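Local coordinates for protein amidase, hydantoinase/carbamoylase family (Burkholderia ambifaria, PDB 5TP4) that probably hydrolyses N-carbamoyl-L-amino acids as a zinc-dependent member of the peptidase M20 family, at residues L41-D46 with C179-T184; S66-A69 with L73-R76; F142-L147 with G154-D159. All coordinates share one frame; numbering follows the deposited sequence.

Contact 1: L41-D46 with C179-T184. With EDO (1,2-ethanediol), chain C.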
ATOM      1  N   LEU B  41       4.377 -27.661  12.360  1.00 14.29           N
ATOM      2  CA  LEU B  41       5.536 -27.062  11.703  1.00 12.33           C
ATOM      3  C   LEU B  41       6.688 -28.059  11.641  1.00 12.45           C
ATOM      4  O   LEU B  41       6.950 -28.798  12.595  1.00 14.98           O
ATOM      5  CB  LEU B  41       5.953 -25.785  12.451  1.00 16.65           C
ATOM      6  CG  LEU B  41       5.044 -24.592  12.137  1.00 20.38           C
ATOM      7  CD1 LEU B  41       5.213 -23.478  13.156  1.00 25.35           C
ATOM      8  CD2 LEU B  41       5.357 -24.086  10.752  1.00 22.01           C
ATOM      9  N   ALA B  42       7.377 -28.081  10.498  1.00 13.51           N
ATOM     10  CA  ALA B  42       8.398 -29.085  10.238  1.00 13.16           C
ATOM     11  C   ALA B  42       9.368 -29.255  11.405  1.00 13.12           C
ATOM     12  O   ALA B  42       9.938 -28.285  11.920  1.00 13.89           O
ATOM     13  CB  ALA B  42       9.154 -28.701   8.961  1.00 14.25           C
ATOM     14  N   LEU B  43       9.532 -30.500  11.830  1.00 13.20           N
ATOM     15  CA  LEU B  43      10.508 -30.946  12.830  1.00 12.02           C
ATOM     16  C   LEU B  43      10.250 -30.422  14.238  1.00 17.80           C
ATOM     17  O   LEU B  43      11.122 -30.562  15.103  1.00 20.77           O
ATOM     18  CB  LEU B  43      11.949 -30.609  12.402  1.00 12.31           C
ATOM     19  CG  LEU B  43      12.216 -31.110  10.969  1.00 13.44           C
ATOM     20  CD1 LEU B  43      13.675 -30.824  10.547  1.00 14.22           C
ATOM     21  CD2 LEU B  43      11.915 -32.601  10.794  1.00 13.29           C
ATOM     22  N   THR B  44       9.076 -29.854  14.506  1.00 16.05           N
ATOM     23  CA  THR B  44       8.664 -29.606  15.868  1.00 15.18           C
ATOM     24  C   THR B  44       8.130 -30.896  16.475  1.00 14.87           C
ATOM     25  O   THR B  44       7.962 -31.899  15.785  1.00 14.22           O
ATOM     26  CB  THR B  44       7.589 -28.523  15.937  1.00 15.34           C
ATOM     27  OG1 THR B  44       6.441 -28.945  15.182  1.00 17.47           O
ATOM     28  CG2 THR B  44       8.123 -27.196  15.392  1.00 16.57           C
ATOM     29  N   ASP B  45       7.880 -30.854  17.793  1.00 17.56           N
ATOM     30  CA  ASP B  45       7.301 -32.004  18.491  1.00 20.78           C
ATOM     31  C   ASP B  45       6.021 -32.496  17.815  1.00 18.36           C
ATOM     32  O   ASP B  45       5.835 -33.705  17.638  1.00 14.39           O
ATOM     33  CB  ASP B  45       7.020 -31.664  19.953  1.00 16.47           C
ATOM     34  CG  ASP B  45       8.274 -31.614  20.810  1.00 24.26           C
ATOM     35  OD1 ASP B  45       9.336 -32.118  20.388  1.00 26.94           O
ATOM     36  OD2 ASP B  45       8.194 -31.080  21.937  1.00 29.30           O
ATOM     37  N   ASP B  46       5.125 -31.581  17.408  1.00 18.08           N
ATOM     38  CA  ASP B  46       3.893 -32.041  16.763  1.00 13.33           C
ATOM     39  C   ASP B  46       4.138 -32.625  15.380  1.00 13.04           C
ATOM     40  O   ASP B  46       3.439 -33.568  14.987  1.00 12.95           O
ATOM     41  CB  ASP B  46       2.855 -30.913  16.704  1.00 15.95           C
ATOM     42  CG  ASP B  46       2.125 -30.754  18.023  1.00 25.78           C
ATOM     43  OD1 ASP B  46       1.967 -31.787  18.735  1.00 20.55           O
ATOM     44  OD2 ASP B  46       1.717 -29.616  18.363  1.00 24.70           O
ATOM     45  N   CYS B 179      14.153 -34.013  16.787  1.00 26.70           N
ATOM     46  CA  CYS B 179      13.065 -34.851  16.284  1.00 22.66           C
ATOM     47  C   CYS B 179      13.391 -36.337  16.389  1.00 26.35           C
ATOM     48  O   CYS B 179      12.470 -37.159  16.460  1.00 27.10           O
ATOM     49  CB  CYS B 179      12.781 -34.464  14.826  1.00 25.04           C
ATOM     50  SG  CYS B 179      11.814 -35.627  13.758  1.00 34.54           S
ATOM     51  N   GLY B 180      14.675 -36.690  16.427  1.00 22.94           N
ATOM     52  CA  GLY B 180      15.082 -38.080  16.329  1.00 17.26           C
ATOM     53  C   GLY B 180      14.900 -38.649  14.937  1.00 24.65           C
ATOM     54  O   GLY B 180      14.727 -39.860  14.783  1.00 27.74           O
ATOM     55  N   CYS B 181      14.927 -37.808  13.904  1.00 16.16           N
ATOM     56  CA  CYS B 181      14.642 -38.336  12.581  1.00 19.18           C
ATOM     57  C   CYS B 181      15.735 -37.976  11.578  1.00 14.93           C
ATOM     58  O   CYS B 181      15.470 -37.825  10.385  1.00 16.55           O
ATOM     59  CB  CYS B 181      13.262 -37.883  12.118  1.00 25.69           C
ATOM     60  SG  CYS B 181      13.015 -36.121  12.145  1.00 30.67           S
ATOM     61  N   ARG B 182      16.976 -37.866  12.040  1.00 15.37           N
ATOM     62  CA  ARG B 182      18.139 -37.780  11.155  1.00 14.74           C
ATOM     63  C   ARG B 182      18.587 -39.193  10.784  1.00 19.19           C
ATOM     64  O   ARG B 182      19.287 -39.851  11.560  1.00 20.06           O
ATOM     65  CB  ARG B 182      19.282 -37.031  11.836  1.00 20.35           C
ATOM     66  CG  ARG B 182      20.335 -36.606  10.843  1.00 19.61           C
ATOM     67  CD  ARG B 182      21.683 -36.392  11.454  1.00 23.49           C
ATOM     68  NE  ARG B 182      21.826 -35.156  12.217  1.00 25.81           N
ATOM     69  CZ  ARG B 182      22.371 -34.039  11.748  1.00 24.39           C
ATOM     70  NH1 ARG B 182      22.783 -33.969  10.486  1.00 23.08           N
ATOM     71  NH2 ARG B 182      22.501 -32.981  12.542  1.00 22.89           N
ATOM     72  N   GLY B 183      18.205 -39.656   9.596  1.00 17.60           N
ATOM     73  CA  GLY B 183      18.662 -40.953   9.136  1.00 12.38           C
ATOM     74  C   GLY B 183      20.115 -40.883   8.714  1.00 17.15           C
ATOM     75  O   GLY B 183      20.705 -39.804   8.582  1.00 16.81           O
ATOM     76  N   THR B 184      20.727 -42.067   8.552  1.00 14.85           N
ATOM     77  CA  THR B 184      22.118 -42.136   8.114  1.00 15.01           C
ATOM     78  C   THR B 184      22.259 -42.236   6.600  1.00 15.56           C
ATOM     79  O   THR B 184      23.352 -41.980   6.090  1.00 20.93           O
ATOM     80  CB  THR B 184      22.847 -43.329   8.756  1.00 17.65           C
ATOM     81  OG1 THR B 184      22.094 -44.523   8.531  1.00 23.33           O
ATOM     82  CG2 THR B 184      23.014 -43.129  10.259  1.00 18.49           C
TER
HETATM   83  C1  EDO C 508      -0.773 -33.117  19.767  1.00 36.90           C
HETATM   84  O1  EDO C 508      -0.003 -32.450  20.777  1.00 45.32           O
HETATM   85  C2  EDO C 508      -2.213 -32.614  19.808  1.00 26.14           C
HETATM   86  O2  EDO C 508      -2.180 -31.198  19.648  1.00 29.64           O
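L43 and C179 bring the two backbones closest, their CA atoms 5.8 Å apart, where the type II beta turn L41-T44 meets the end of helix 172-179. The contact itself is small and wholly apolar. L43 carries it from one side with a single methyl: CD2 lies 3.9 Å from SG of C181 and 4.2 Å from SG of C179, so it touches both halves of one disulfide. That bridge, C179 SG to C181 SG at 2.1 Å, spans just one intervening residue. SG of C181 stands between its own backbone N and carbonyl carbon (chi1 55°), which directs it back to C179 and also to the leucine. G180, with positive phi, lies inside the loop closed by the bridge and is the C' residue of a Schellman motif: C181 N bonds to L176 O and G180 N to D177 O. The turn bearing L43 is fixed by L41 O, which accepts both T44 N at 3.0 Å and T44 OG1 at 2.6 Å, the hydroxyl lying in the carbonyl plane on a lone pair. T44 is also the N-cap of helix 45-60, and the contact thus joins the start of that helix to the end of helix 172-179. L43 packs further on L172, A175 and L176 of the latter, while R51 of helix 45-60 touches both L43 and C181.

Contact 2: S66-A69 with L73-R76. With EDO (1,2-ethanediol), chain U.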
ATOM      1  N   SER B  66      11.764 -45.926   7.270  1.00 11.83           N
ATOM      2  CA  SER B  66      13.084 -45.362   7.511  1.00 11.94           C
ATOM      3  C   SER B  66      13.037 -43.878   7.171  1.00 10.46           C
ATOM      4  O   SER B  66      12.136 -43.417   6.464  1.00 12.62           O
ATOM      5  CB  SER B  66      14.163 -46.063   6.666  1.00 15.10           C
ATOM      6  OG  SER B  66      13.989 -45.786   5.275  1.00 17.60           O
ATOM      7  N   VAL B  67      14.033 -43.140   7.677  1.00 13.03           N
ATOM      8  CA  VAL B  67      14.266 -41.749   7.293  1.00 12.67           C
ATOM      9  C   VAL B  67      15.646 -41.640   6.667  1.00 10.92           C
ATOM     10  O   VAL B  67      16.567 -42.398   7.000  1.00 11.13           O
ATOM     11  CB  VAL B  67      14.161 -40.754   8.476  1.00 11.27           C
ATOM     12  CG1 VAL B  67      12.705 -40.543   8.889  1.00 13.34           C
ATOM     13  CG2 VAL B  67      14.987 -41.222   9.651  1.00 11.75           C
ATOM     14  N   ASP B  68      15.780 -40.705   5.721  1.00 13.15           N
ATOM     15  CA  ASP B  68      17.093 -40.406   5.162  1.00 12.81           C
ATOM     16  C   ASP B  68      17.738 -39.274   5.955  1.00 17.00           C
ATOM     17  O   ASP B  68      17.199 -38.815   6.970  1.00 14.11           O
ATOM     18  CB  ASP B  68      17.002 -40.106   3.665  1.00 11.29           C
ATOM     19  CG  ASP B  68      16.273 -38.798   3.335  1.00 13.47           C
ATOM     20  OD1 ASP B  68      16.071 -37.935   4.225  1.00 11.39           O
ATOM     21  OD2 ASP B  68      15.891 -38.659   2.151  1.00 10.72           O
ATOM     22  N   ALA B  69      18.898 -38.796   5.470  1.00 16.12           N
ATOM     23  CA  ALA B  69      19.740 -37.853   6.205  1.00 13.58           C
ATOM     24  C   ALA B  69      19.143 -36.458   6.322  1.00 13.56           C
ATOM     25  O   ALA B  69      19.694 -35.637   7.075  1.00 15.12           O
ATOM     26  CB  ALA B  69      21.132 -37.763   5.561  1.00 13.35           C
ATOM     27  N   LEU B  73      10.697 -39.217   5.114  1.00 10.49           N
ATOM     28  CA  LEU B  73      10.140 -40.397   5.780  1.00  8.82           C
ATOM     29  C   LEU B  73       9.574 -41.339   4.723  1.00 13.80           C
ATOM     30  O   LEU B  73       8.637 -40.972   4.008  1.00 10.22           O
ATOM     31  CB  LEU B  73       9.047 -39.975   6.771  1.00  9.58           C
ATOM     32  CG  LEU B  73       8.366 -41.010   7.682  1.00 11.16           C
ATOM     33  CD1 LEU B  73       9.368 -41.831   8.514  1.00  9.25           C
ATOM     34  CD2 LEU B  73       7.420 -40.271   8.625  1.00  8.73           C
ATOM     35  N   PHE B  74      10.141 -42.549   4.629  1.00 11.04           N
ATOM     36  CA  PHE B  74       9.798 -43.526   3.600  1.00 11.52           C
ATOM     37  C   PHE B  74       9.231 -44.795   4.200  1.00 10.13           C
ATOM     38  O   PHE B  74       9.833 -45.379   5.096  1.00 13.90           O
ATOM     39  CB  PHE B  74      11.035 -43.937   2.806  1.00  8.79           C
ATOM     40  CG  PHE B  74      11.566 -42.838   1.952  1.00 11.25           C
ATOM     41  CD1 PHE B  74      12.502 -41.946   2.470  1.00 12.76           C
ATOM     42  CD2 PHE B  74      11.127 -42.686   0.641  1.00 12.85           C
ATOM     43  CE1 PHE B  74      12.985 -40.925   1.675  1.00 10.30           C
ATOM     44  CE2 PHE B  74      11.627 -41.661  -0.163  1.00 13.34           C
ATOM     45  CZ  PHE B  74      12.537 -40.772   0.366  1.00 12.36           C
ATOM     46  N   ALA B  75       8.111 -45.252   3.670  1.00  7.18           N
ATOM     47  CA  ALA B  75       7.554 -46.554   4.030  1.00  7.39           C
ATOM     48  C   ALA B  75       7.607 -47.443   2.793  1.00  9.66           C
ATOM     49  O   ALA B  75       7.225 -47.014   1.694  1.00 13.53           O
ATOM     50  CB  ALA B  75       6.110 -46.423   4.526  1.00  7.22           C
ATOM     51  N   ARG B  76       8.070 -48.679   2.965  1.00  8.34           N
ATOM     52  CA  ARG B  76       8.375 -49.561   1.845  1.00 11.70           C
ATOM     53  C   ARG B  76       7.485 -50.794   1.852  1.00 13.84           C
ATOM     54  O   ARG B  76       7.338 -51.452   2.885  1.00 12.01           O
ATOM     55  CB  ARG B  76       9.837 -49.990   1.916  1.00 11.62           C
ATOM     56  CG  ARG B  76      10.229 -51.132   0.983  1.00 14.56           C
ATOM     57  CD  ARG B  76      10.424 -50.691  -0.445  1.00 19.63           C
ATOM     58  NE  ARG B  76      11.025 -51.800  -1.191  1.00 18.56           N
ATOM     59  CZ  ARG B  76      11.886 -51.664  -2.190  1.00 15.48           C
ATOM     60  NH1 ARG B  76      12.252 -50.454  -2.603  1.00 17.36           N
ATOM     61  NH2 ARG B  76      12.358 -52.756  -2.782  1.00 18.99           N
TER
HETATM   62  C1  EDO U 506       6.733 -55.925   2.963  1.00 30.80           C
HETATM   63  O1  EDO U 506       5.581 -55.202   2.502  1.00 27.67           O
HETATM   64  C2  EDO U 506       7.744 -54.929   3.500  1.00 26.72           C
HETATM   65  O2  EDO U 506       8.446 -54.414   2.369  1.00 23.03           O
HETATM   66  O   HOH W   1      11.969 -47.157   4.044  1.00 14.80           O
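V67 sets CG1 beside its backbone N, anti to the carbonyl carbon, and L73 swings CG opposite its own N (chi1 -175°), which brings V67 CG1 and L73 CD1 to 3.6 Å on one face of the two-stranded unit. These two side chains cross obliquely in the non-hydrogen-bonded pair. S66 and F74 form the neighbouring hydrogen-bonded pair: F74 N gives a nearly straight bond of 2.8 Å to S66 O (174° at the hydrogen), and S66 N returns one of 3.0 Å to F74 O. A water adds a second grip on that carbonyl, donating to F74 O while bonded at 2.7 Å to S66 OG, a hydroxyl that also meets R185. Beyond the strand end, the carboxylate of D68 comes to the rim of the F74 ring. Its OD2 lies in the ring plane, 3.7 Å from CE1, with the two planes 63° apart, so the oxygen faces the hydrogen on CE1 and not the pi cloud. The other oxygen, OD1, accepts the amides of V70 and N72; the V70 bond closes an Asx turn, and together they tie the buried carboxylate to the connecting loop. Strands 64-67 and 73-77 are the arms of a beta hairpin. It forms an edge of the mixed sheet, since strand 73-77 continues through backbone bonds to strand 129-133 while helix 45-60 covers the L73 face.

Contact 3: F142-L147 with G154-D159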
ATOM      1  N   PHE B 142      11.658 -23.393   8.017  1.00 17.51           N
ATOM      2  CA  PHE B 142      12.935 -23.311   7.328  1.00 18.31           C
ATOM      3  C   PHE B 142      12.688 -22.970   5.868  1.00 18.09           C
ATOM      4  O   PHE B 142      11.677 -23.369   5.293  1.00 18.13           O
ATOM      5  CB  PHE B 142      13.705 -24.637   7.407  1.00 13.73           C
ATOM      6  CG  PHE B 142      14.017 -25.094   8.825  1.00 15.61           C
ATOM      7  CD1 PHE B 142      15.115 -24.578   9.510  1.00 18.40           C
ATOM      8  CD2 PHE B 142      13.233 -26.064   9.450  1.00 17.69           C
ATOM      9  CE1 PHE B 142      15.417 -25.016  10.814  1.00 19.44           C
ATOM     10  CE2 PHE B 142      13.522 -26.494  10.734  1.00 23.00           C
ATOM     11  CZ  PHE B 142      14.617 -25.973  11.420  1.00 21.95           C
ATOM     12  N   ALA B 143      13.643 -22.259   5.257  1.00 21.02           N
ATOM     13  CA  ALA B 143      13.617 -22.058   3.822  1.00 19.64           C
ATOM     14  C   ALA B 143      14.545 -23.055   3.140  1.00 21.27           C
ATOM     15  O   ALA B 143      15.590 -23.413   3.690  1.00 21.70           O
ATOM     16  CB  ALA B 143      14.053 -20.631   3.467  1.00 20.38           C
ATOM     17  N   PRO B 144      14.217 -23.526   1.930  1.00 18.10           N
ATOM     18  CA  PRO B 144      13.053 -23.161   1.120  1.00 17.32           C
ATOM     19  C   PRO B 144      11.846 -24.066   1.310  1.00 15.30           C
ATOM     20  O   PRO B 144      11.896 -25.061   2.039  1.00 14.95           O
ATOM     21  CB  PRO B 144      13.575 -23.334  -0.307  1.00 13.49           C
ATOM     22  CG  PRO B 144      14.465 -24.574  -0.170  1.00 16.30           C
ATOM     23  CD  PRO B 144      15.127 -24.430   1.194  1.00 17.55           C
ATOM     24  N   ALA B 145      10.769 -23.732   0.603  1.00 14.66           N
ATOM     25  CA  ALA B 145       9.704 -24.703   0.422  1.00 16.14           C
ATOM     26  C   ALA B 145      10.259 -25.909  -0.327  1.00 16.53           C
ATOM     27  O   ALA B 145      11.256 -25.813  -1.055  1.00 13.48           O
ATOM     28  CB  ALA B 145       8.532 -24.091  -0.350  1.00 18.09           C
ATOM     29  N   MET B 146       9.609 -27.058  -0.129  1.00 13.38           N
ATOM     30  CA  MET B 146       9.995 -28.304  -0.808  1.00 11.11           C
ATOM     31  C   MET B 146      11.452 -28.633  -0.529  1.00 13.15           C
ATOM     32  O   MET B 146      12.168 -29.134  -1.401  1.00 12.49           O
ATOM     33  CB  MET B 146       9.749 -28.241  -2.320  1.00 14.18           C
ATOM     34  CG  MET B 146       8.301 -28.487  -2.756  1.00 18.66           C
ATOM     35  SD  MET B 146       7.240 -27.025  -2.765  1.00 26.62           S
ATOM     36  CE  MET B 146       7.940 -26.126  -4.122  1.00 23.52           C
ATOM     37  N   LEU B 147      11.890 -28.355   0.706  1.00 10.21           N
ATOM     38  CA  LEU B 147      13.288 -28.558   1.073  1.00 12.88           C
ATOM     39  C   LEU B 147      13.679 -30.030   0.966  1.00 12.74           C
ATOM     40  O   LEU B 147      14.711 -30.369   0.378  1.00 11.92           O
ATOM     41  CB  LEU B 147      13.502 -28.023   2.499  1.00 11.03           C
ATOM     42  CG  LEU B 147      14.911 -28.106   3.094  1.00 13.54           C
ATOM     43  CD1 LEU B 147      15.052 -27.050   4.219  1.00 12.72           C
ATOM     44  CD2 LEU B 147      15.221 -29.512   3.630  1.00 13.94           C
ATOM     45  N   GLY B 154      18.583 -33.512  -5.619  1.00 12.91           N
ATOM     46  CA  GLY B 154      19.864 -32.882  -5.874  1.00 15.15           C
ATOM     47  C   GLY B 154      19.793 -31.400  -6.204  1.00 16.30           C
ATOM     48  O   GLY B 154      20.828 -30.801  -6.519  1.00 17.92           O
ATOM     49  N   ALA B 155      18.604 -30.792  -6.133  1.00 16.50           N
ATOM     50  CA  ALA B 155      18.457 -29.374  -6.436  1.00 17.20           C
ATOM     51  C   ALA B 155      19.000 -28.509  -5.305  1.00 18.56           C
ATOM     52  O   ALA B 155      19.426 -27.370  -5.541  1.00 17.96           O
ATOM     53  CB  ALA B 155      16.979 -29.065  -6.725  1.00 16.32           C
ATOM     54  N   LEU B 156      19.024 -29.048  -4.086  1.00 14.60           N
ATOM     55  CA  LEU B 156      19.533 -28.358  -2.900  1.00 15.40           C
ATOM     56  C   LEU B 156      20.556 -29.280  -2.249  1.00 18.81           C
ATOM     57  O   LEU B 156      20.203 -30.409  -1.857  1.00 19.16           O
ATOM     58  CB  LEU B 156      18.395 -28.016  -1.924  1.00 17.00           C
ATOM     59  CG  LEU B 156      18.770 -27.327  -0.618  1.00 15.06           C
ATOM     60  CD1 LEU B 156      19.405 -25.985  -0.893  1.00 16.05           C
ATOM     61  CD2 LEU B 156      17.518 -27.156   0.246  1.00 19.64           C
ATOM     62  N   PRO B 157      21.819 -28.870  -2.113  1.00 18.95           N
ATOM     63  CA  PRO B 157      22.801 -29.743  -1.453  1.00 17.98           C
ATOM     64  C   PRO B 157      22.427 -30.023   0.001  1.00 20.11           C
ATOM     65  O   PRO B 157      21.910 -29.155   0.708  1.00 20.36           O
ATOM     66  CB  PRO B 157      24.111 -28.946  -1.550  1.00 22.53           C
ATOM     67  CG  PRO B 157      23.877 -27.962  -2.667  1.00 19.84           C
ATOM     68  CD  PRO B 157      22.421 -27.622  -2.608  1.00 22.41           C
ATOM     69  N   LEU B 158      22.722 -31.255   0.441  1.00 19.24           N
ATOM     70  CA  LEU B 158      22.375 -31.693   1.796  1.00 18.18           C
ATOM     71  C   LEU B 158      22.990 -30.796   2.862  1.00 17.16           C
ATOM     72  O   LEU B 158      22.314 -30.426   3.825  1.00 17.74           O
ATOM     73  CB  LEU B 158      22.820 -33.145   2.023  1.00 18.74           C
ATOM     74  CG  LEU B 158      22.639 -33.713   3.447  1.00 19.82           C
ATOM     75  CD1 LEU B 158      21.178 -33.707   3.892  1.00 15.09           C
ATOM     76  CD2 LEU B 158      23.232 -35.119   3.566  1.00 19.77           C
ATOM     77  N   ASP B 159      24.278 -30.438   2.721  1.00 16.44           N
ATOM     78  CA  ASP B 159      24.895 -29.603   3.751  1.00 18.92           C
ATOM     79  C   ASP B 159      24.271 -28.215   3.804  1.00 21.07           C
ATOM     80  O   ASP B 159      24.156 -27.630   4.887  1.00 20.96           O
ATOM     81  CB  ASP B 159      26.404 -29.506   3.527  1.00 22.57           C
ATOM     82  CG  ASP B 159      27.113 -30.804   3.863  1.00 38.23           C
ATOM     83  OD1 ASP B 159      26.508 -31.634   4.576  1.00 37.68           O
ATOM     84  OD2 ASP B 159      28.268 -30.995   3.422  1.00 42.13           O
TER
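L156 reaches P144 and L147 with one branch of its side chain. Its CB lies 5.8 Å from CD of P144, too far to touch it; CG, extended opposite the backbone N (chi1 178°), shortens the gap to 5.0 Å. The methyl CD2 then closes it, at 3.7 Å from P144 CD and 4.0 Å from P144 CG. The same methyl also lies 4.0 Å from CG of L147, and so rests against the proline ring and the leucine branch point together. CD1 of L156 stays 5.0 Å from P144 CD and adds nothing across the contact. The methyl meets the proline ring end-on, at its CD-CG side, whereas L147 runs at a slant to L156. Two backbone features shape the proline side: the peptide bond between A143 and P144 is cis, and M146, the N-cap of helix 147-153, has positive phi. L147 opens that helix and is buried. At its far end G154, in a Schellman motif, stops the helix and turns the chain back, so that L156 also packs on A150 and V151 and bonds to A150 through the backbone. The two segments thus bracket one short helix, closing a small apolar cluster along its side. M146 and L147 bond through their backbones to E137 and N136, which ties this helix-flanking loop to the neighbourhood of the dinuclear zinc site expected in the M20 catalytic domain.

Overall arrangement
All three contacts lie on one region of the catalytic domain and touch one another. Contacts 1 and 2, centres about 12 Å apart, meet through a probable hydrogen bond from G183 N to D68 O, 2.9 Å. Contact 3 packs on contact 1 through F142 CE2 and A42 O, and on contact 2 through L158 CD2 and A69 CB at 3.9 Å. Contacts 2 and 3 both fall inside the sequence loop that contact 1 closes. The zinc site lies beyond them: the L73 side chain is about 9 Å from that of the zinc ligand H92, and that of L147 about 7 Å from that of the ligand E137 and about 13 Å from a bound zinc ion.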